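Local coordinates for aminotransferase (Bacillus subtilis, PDB 6L1O), which is a pyridoxal-phosphate-dependent aminotransferase encoded in the operon for biosynthesis of the dipeptide antibiotic bacilysin, at residues M171-P176 with A186-K191; F195-N200 with K228-E233. One frame throughout, in Å; residues are numbered along the deposited sequence.

Contact 1 of 2, residues M171-P176 with A186-K191; sequences MFLNYP and AAFYAK. With PLP (pyridoxal-5'-phosphate), chain E.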
# COMPACT_ATOMS: atom_id res chain seq x y z
N MET B 171 16.49 13.26 7.58
CA MET B 171 16.06 14.55 7.20
C MET B 171 15.19 14.51 5.92
O MET B 171 15.53 13.85 4.99
CB MET B 171 17.30 15.41 6.91
CG MET B 171 16.94 16.81 6.36
SD MET B 171 18.36 17.88 6.10
CE MET B 171 19.24 17.17 4.81
N PHE B 172 14.14 15.31 5.91
CA PHE B 172 13.34 15.59 4.68
C PHE B 172 13.67 16.91 4.05
O PHE B 172 13.77 17.94 4.73
CB PHE B 172 11.84 15.59 5.03
CG PHE B 172 11.28 14.23 5.31
CD1 PHE B 172 11.29 13.25 4.32
CD2 PHE B 172 10.70 13.95 6.52
CE1 PHE B 172 10.78 11.97 4.58
CE2 PHE B 172 10.15 12.70 6.78
CZ PHE B 172 10.18 11.72 5.81
N LEU B 173 13.80 16.92 2.72
CA LEU B 173 13.84 18.12 1.97
C LEU B 173 12.86 17.99 0.77
O LEU B 173 12.65 16.90 0.29
CB LEU B 173 15.27 18.38 1.48
CG LEU B 173 16.36 18.53 2.54
CD1 LEU B 173 17.73 18.48 1.86
CD2 LEU B 173 16.16 19.80 3.30
N ASN B 174 12.34 19.09 0.28
CA ASN B 174 11.35 19.09 -0.77
C ASN B 174 11.50 20.29 -1.70
O ASN B 174 11.03 21.37 -1.38
CB ASN B 174 9.97 19.09 -0.11
CG ASN B 174 8.83 19.25 -1.07
OD1 ASN B 174 7.91 19.98 -0.80
ND2 ASN B 174 8.90 18.57 -2.19
N TYR B 175 12.14 20.10 -2.84
CA TYR B 175 12.30 21.16 -3.87
C TYR B 175 12.11 20.61 -5.28
O TYR B 175 12.66 19.58 -5.62
CB TYR B 175 13.63 21.94 -3.73
CG TYR B 175 13.78 22.55 -2.33
CD1 TYR B 175 13.22 23.78 -2.04
CD2 TYR B 175 14.37 21.85 -1.31
CE1 TYR B 175 13.29 24.29 -0.80
CE2 TYR B 175 14.43 22.37 -0.03
CZ TYR B 175 13.88 23.58 0.23
OH TYR B 175 13.92 24.09 1.51
N PRO B 176 11.31 21.30 -6.11
CA PRO B 176 10.50 22.51 -5.89
C PRO B 176 9.55 22.32 -4.78
O PRO B 176 9.00 21.24 -4.63
CB PRO B 176 9.79 22.72 -7.25
CG PRO B 176 10.65 22.02 -8.21
CD PRO B 176 11.10 20.78 -7.47
N ALA B 186 22.06 22.44 -7.58
CA ALA B 186 23.07 21.41 -7.33
C ALA B 186 23.97 21.72 -6.14
O ALA B 186 24.25 20.83 -5.31
CB ALA B 186 23.92 21.19 -8.57
N ALA B 187 24.36 22.97 -6.02
CA ALA B 187 25.17 23.44 -4.89
C ALA B 187 24.45 23.25 -3.54
O ALA B 187 25.07 22.83 -2.55
CB ALA B 187 25.55 24.93 -5.05
N PHE B 188 23.18 23.62 -3.46
CA PHE B 188 22.45 23.38 -2.21
C PHE B 188 22.43 21.89 -1.87
O PHE B 188 22.68 21.50 -0.74
CB PHE B 188 21.04 23.88 -2.27
CG PHE B 188 20.20 23.41 -1.13
CD1 PHE B 188 20.35 23.98 0.11
CD2 PHE B 188 19.32 22.37 -1.29
CE1 PHE B 188 19.59 23.54 1.18
CE2 PHE B 188 18.58 21.90 -0.24
CZ PHE B 188 18.67 22.49 0.99
N TYR B 189 22.19 21.07 -2.89
CA TYR B 189 22.08 19.65 -2.67
C TYR B 189 23.42 19.05 -2.27
O TYR B 189 23.45 18.10 -1.50
CB TYR B 189 21.54 18.94 -3.93
CG TYR B 189 20.07 19.18 -4.20
CD1 TYR B 189 19.14 19.09 -3.20
CD2 TYR B 189 19.61 19.49 -5.49
CE1 TYR B 189 17.81 19.32 -3.45
CE2 TYR B 189 18.26 19.72 -5.74
CZ TYR B 189 17.37 19.62 -4.72
OH TYR B 189 16.02 19.85 -4.95
N ALA B 190 24.51 19.60 -2.80
CA ALA B 190 25.85 19.13 -2.45
C ALA B 190 26.14 19.42 -0.99
O ALA B 190 26.71 18.60 -0.29
CB ALA B 190 26.90 19.78 -3.35
N LYS B 191 25.72 20.59 -0.56
CA LYS B 191 25.86 21.05 0.80
C LYS B 191 25.08 20.19 1.77
O LYS B 191 25.58 19.73 2.78
CB LYS B 191 25.36 22.50 0.83
CG LYS B 191 25.87 23.37 1.93
CD LYS B 191 25.64 24.82 1.54
CE LYS B 191 25.85 25.79 2.68
NZ LYS B 191 25.75 27.20 2.15
N1 PLP E . 5.20 15.24 -1.69
C2 PLP E . 4.62 16.45 -1.74
C2A PLP E . 5.21 17.63 -1.03
C3 PLP E . 3.33 16.62 -2.38
O3 PLP E . 2.67 17.78 -2.43
C4 PLP E . 2.82 15.48 -3.04
C4A PLP E . 1.35 15.59 -3.37
C5 PLP E . 3.51 14.20 -2.97
C6 PLP E . 4.73 14.16 -2.30
C5A PLP E . 3.05 12.98 -3.71
O4P PLP E . 1.86 12.45 -3.32
P PLP E . 1.40 10.99 -3.90
O1P PLP E . 1.10 10.19 -2.69
O2P PLP E . 2.46 10.41 -4.82
O3P PLP E . 0.17 11.30 -4.71

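Contact 2 of 2, residues F195-N200 with K228-E233; sequences FAKEHN and KTVGAE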
# COMPACT_ATOMS: atom_id res chain seq x y z
N PHE B 195 26.57 17.79 4.67
CA PHE B 195 26.10 17.88 6.04
C PHE B 195 25.57 16.52 6.60
O PHE B 195 25.84 16.15 7.73
CB PHE B 195 25.01 18.95 6.13
CG PHE B 195 24.59 19.27 7.51
CD1 PHE B 195 25.34 20.17 8.29
CD2 PHE B 195 23.44 18.67 8.08
CE1 PHE B 195 24.93 20.49 9.58
CE2 PHE B 195 23.05 18.96 9.38
CZ PHE B 195 23.80 19.88 10.13
N ALA B 196 24.82 15.79 5.78
CA ALA B 196 24.23 14.52 6.22
C ALA B 196 25.31 13.46 6.38
O ALA B 196 25.28 12.67 7.31
CB ALA B 196 23.19 14.09 5.21
N LYS B 197 26.30 13.49 5.49
CA LYS B 197 27.46 12.62 5.54
C LYS B 197 28.27 12.83 6.83
O LYS B 197 28.72 11.86 7.44
CB LYS B 197 28.35 12.85 4.33
CG LYS B 197 29.38 11.78 4.04
CD LYS B 197 30.19 12.18 2.81
CE LYS B 197 31.00 11.03 2.24
NZ LYS B 197 32.25 10.69 2.98
N GLU B 198 28.40 14.08 7.26
CA GLU B 198 29.15 14.40 8.47
C GLU B 198 28.45 13.96 9.74
O GLU B 198 29.09 13.53 10.70
CB GLU B 198 29.42 15.90 8.52
CG GLU B 198 30.06 16.35 9.83
CD GLU B 198 30.81 17.65 9.73
OE1 GLU B 198 30.75 18.28 8.65
OE2 GLU B 198 31.46 18.04 10.74
N HIS B 199 27.14 14.07 9.77
CA HIS B 199 26.42 13.81 11.01
C HIS B 199 25.56 12.54 10.96
O HIS B 199 24.68 12.35 11.80
CB HIS B 199 25.62 15.03 11.35
CG HIS B 199 26.45 16.26 11.45
ND1 HIS B 199 27.24 16.53 12.55
CD2 HIS B 199 26.65 17.28 10.59
CE1 HIS B 199 27.86 17.68 12.37
NE2 HIS B 199 27.52 18.16 11.19
N ASN B 200 25.85 11.69 9.97
CA ASN B 200 25.21 10.40 9.77
C ASN B 200 23.72 10.49 9.78
O ASN B 200 23.06 9.89 10.61
CB ASN B 200 25.66 9.42 10.84
CG ASN B 200 27.15 9.28 10.86
OD1 ASN B 200 27.73 8.73 9.92
ND2 ASN B 200 27.78 9.80 11.91
N LYS B 228 24.04 9.85 -3.31
CA LYS B 228 23.76 8.43 -3.31
C LYS B 228 24.35 7.74 -2.09
O LYS B 228 23.92 6.65 -1.74
CB LYS B 228 24.30 7.73 -4.57
CG LYS B 228 23.25 7.11 -5.48
CD LYS B 228 23.94 6.59 -6.74
CE LYS B 228 22.96 6.45 -7.88
NZ LYS B 228 23.66 5.84 -9.05
N THR B 229 25.37 8.35 -1.50
CA THR B 229 26.00 7.86 -0.31
C THR B 229 25.14 8.06 0.93
O THR B 229 25.22 7.25 1.83
CB THR B 229 27.36 8.61 -0.06
OG1 THR B 229 28.18 8.50 -1.23
CG2 THR B 229 28.09 8.02 1.17
N VAL B 230 24.34 9.14 0.96
CA VAL B 230 23.61 9.52 2.16
C VAL B 230 22.07 9.35 2.05
O VAL B 230 21.37 9.31 3.07
CB VAL B 230 23.91 10.95 2.59
CG1 VAL B 230 25.44 11.16 2.76
CG2 VAL B 230 23.32 11.96 1.60
N GLY B 231 21.55 9.20 0.83
CA GLY B 231 20.10 9.30 0.74
C GLY B 231 19.44 8.72 -0.49
O GLY B 231 19.98 7.89 -1.17
N ALA B 232 18.23 9.17 -0.71
CA ALA B 232 17.40 8.66 -1.81
C ALA B 232 16.42 9.76 -2.18
O ALA B 232 16.19 10.68 -1.37
CB ALA B 232 16.64 7.43 -1.38
N GLU B 233 15.88 9.65 -3.38
CA GLU B 233 14.93 10.65 -3.88
C GLU B 233 13.61 9.92 -4.17
O GLU B 233 13.62 8.85 -4.76
CB GLU B 233 15.49 11.32 -5.10
CG GLU B 233 14.59 12.34 -5.76
CD GLU B 233 15.39 13.26 -6.67
OE1 GLU B 233 15.77 14.39 -6.24
OE2 GLU B 233 15.66 12.80 -7.80

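Contact 1 of 2, residues M171-P176 with A186-K191
Leu173, on strand 168-174, meets the ring of Phe188 on helix 186-199. The two side chains come from opposite directions, and CD1 of Leu173 stops 4.1 Å from CE2 of Phe188. Asn174 turns away from the helix, to the cofactor side. Its CG lies anti to the backbone N (chi1 173°), which brings OD1 to 3.6 Å from C2A, the methyl carbon of PLP. Asn178 N donates to that OD1, while Asn174 ND2 donates to Asp206 O; the two bonds fix the amide. Tyr175 returns to the helix side. Its ring crosses that of Phe188 obliquely, with the planes at 73° and the centroids 5.7 Å apart. CE2 of Phe188 thus touches both Leu173 and Tyr175. Tyr189 reaches Tyr175 with its hydroxyl, OH lying 3.4 Å from Tyr175 CB. At the far end of the Tyr175 ring, OH is hydrogen-bonded to Tyr153 O. A cis peptide then leads into Pro176. The contact of the strand and the loop after it with the helix is therefore apolar and aromatic. The polar groups of Asn174 and Tyr175 are satisfied outside it, and the Asn174 amide, held by two hydrogen bonds, borders the PLP methyl group.

Contact 2 of 2, residues F195-N200 with K228-E233
Val230 packs against Lys197 and Ala196, and these three residues account for most of the contact. Val230 is the last residue of the short helix 227-230, and its branched side chain faces helix 186-199. The two methyl groups divide the work. CG1 lies 3.7 Å from Lys197 CB and equally near the backbone N of Lys197. CG2 sits on the Ala196 side, 4.2 Å from the CB of Ala196. With chi1 at -54°, CG1 is anti to the carbonyl carbon and CG2 falls between the backbone N and the carbonyl carbon. The valine thus spans two consecutive residues of the helix. The backbones come close here, with the CA atoms of Lys197 and Val230 6.0 Å apart.

Lys197 uses its aliphatic part. Its side chain crosses that of Val230 at about a right angle, and its CG is also within touch of CG1. The extended chain carries CE past Thr229 CG2 at 4.3 Å; the bend at chi4 (-77°) then turns only NZ. This outer margin is partly exposed, and Met1 of the second subunit packs on both Lys197 and Thr229.

Ala196 supplies the buried side of the contact. Its small side chain points to Val230 and meets both CB and CG2. Val230 also touches Leu203 of strand 202-206. The contact is made of carbon packing, without polar bonds between the segments.

After Val230 the chain leaves helical geometry at Gly231 and enters strand 231-236, which runs parallel to strand 202-206. Helix 186-199 here packs on the short helix that leads into strand 231-236. Both belong to the alpha/beta large domain of class I aminotransferases, built round a mostly parallel seven-stranded sheet.

In the fold
Coming from the N terminus, the chain first runs along strand 168-174 and passes through a loop without helix or strand. Contact 1 closes this loop by bringing the start of helix 186-199 back onto the strand. The same helix continues into contact 2, and strand 202-206 follows it. Contact 2 closes a longer loop when residues 228-233 reach the later part of that helix. The two contacts are in series, neither nesting nor crossing, and their centres are about 11 Å apart. Helix 186-199 is thereby tied at its start to strand 168-174, near the cofactor, and in its later part to helix 227-230, just before strand 231-236. Strand 202-206 lies between these two strands in the mixed sheet.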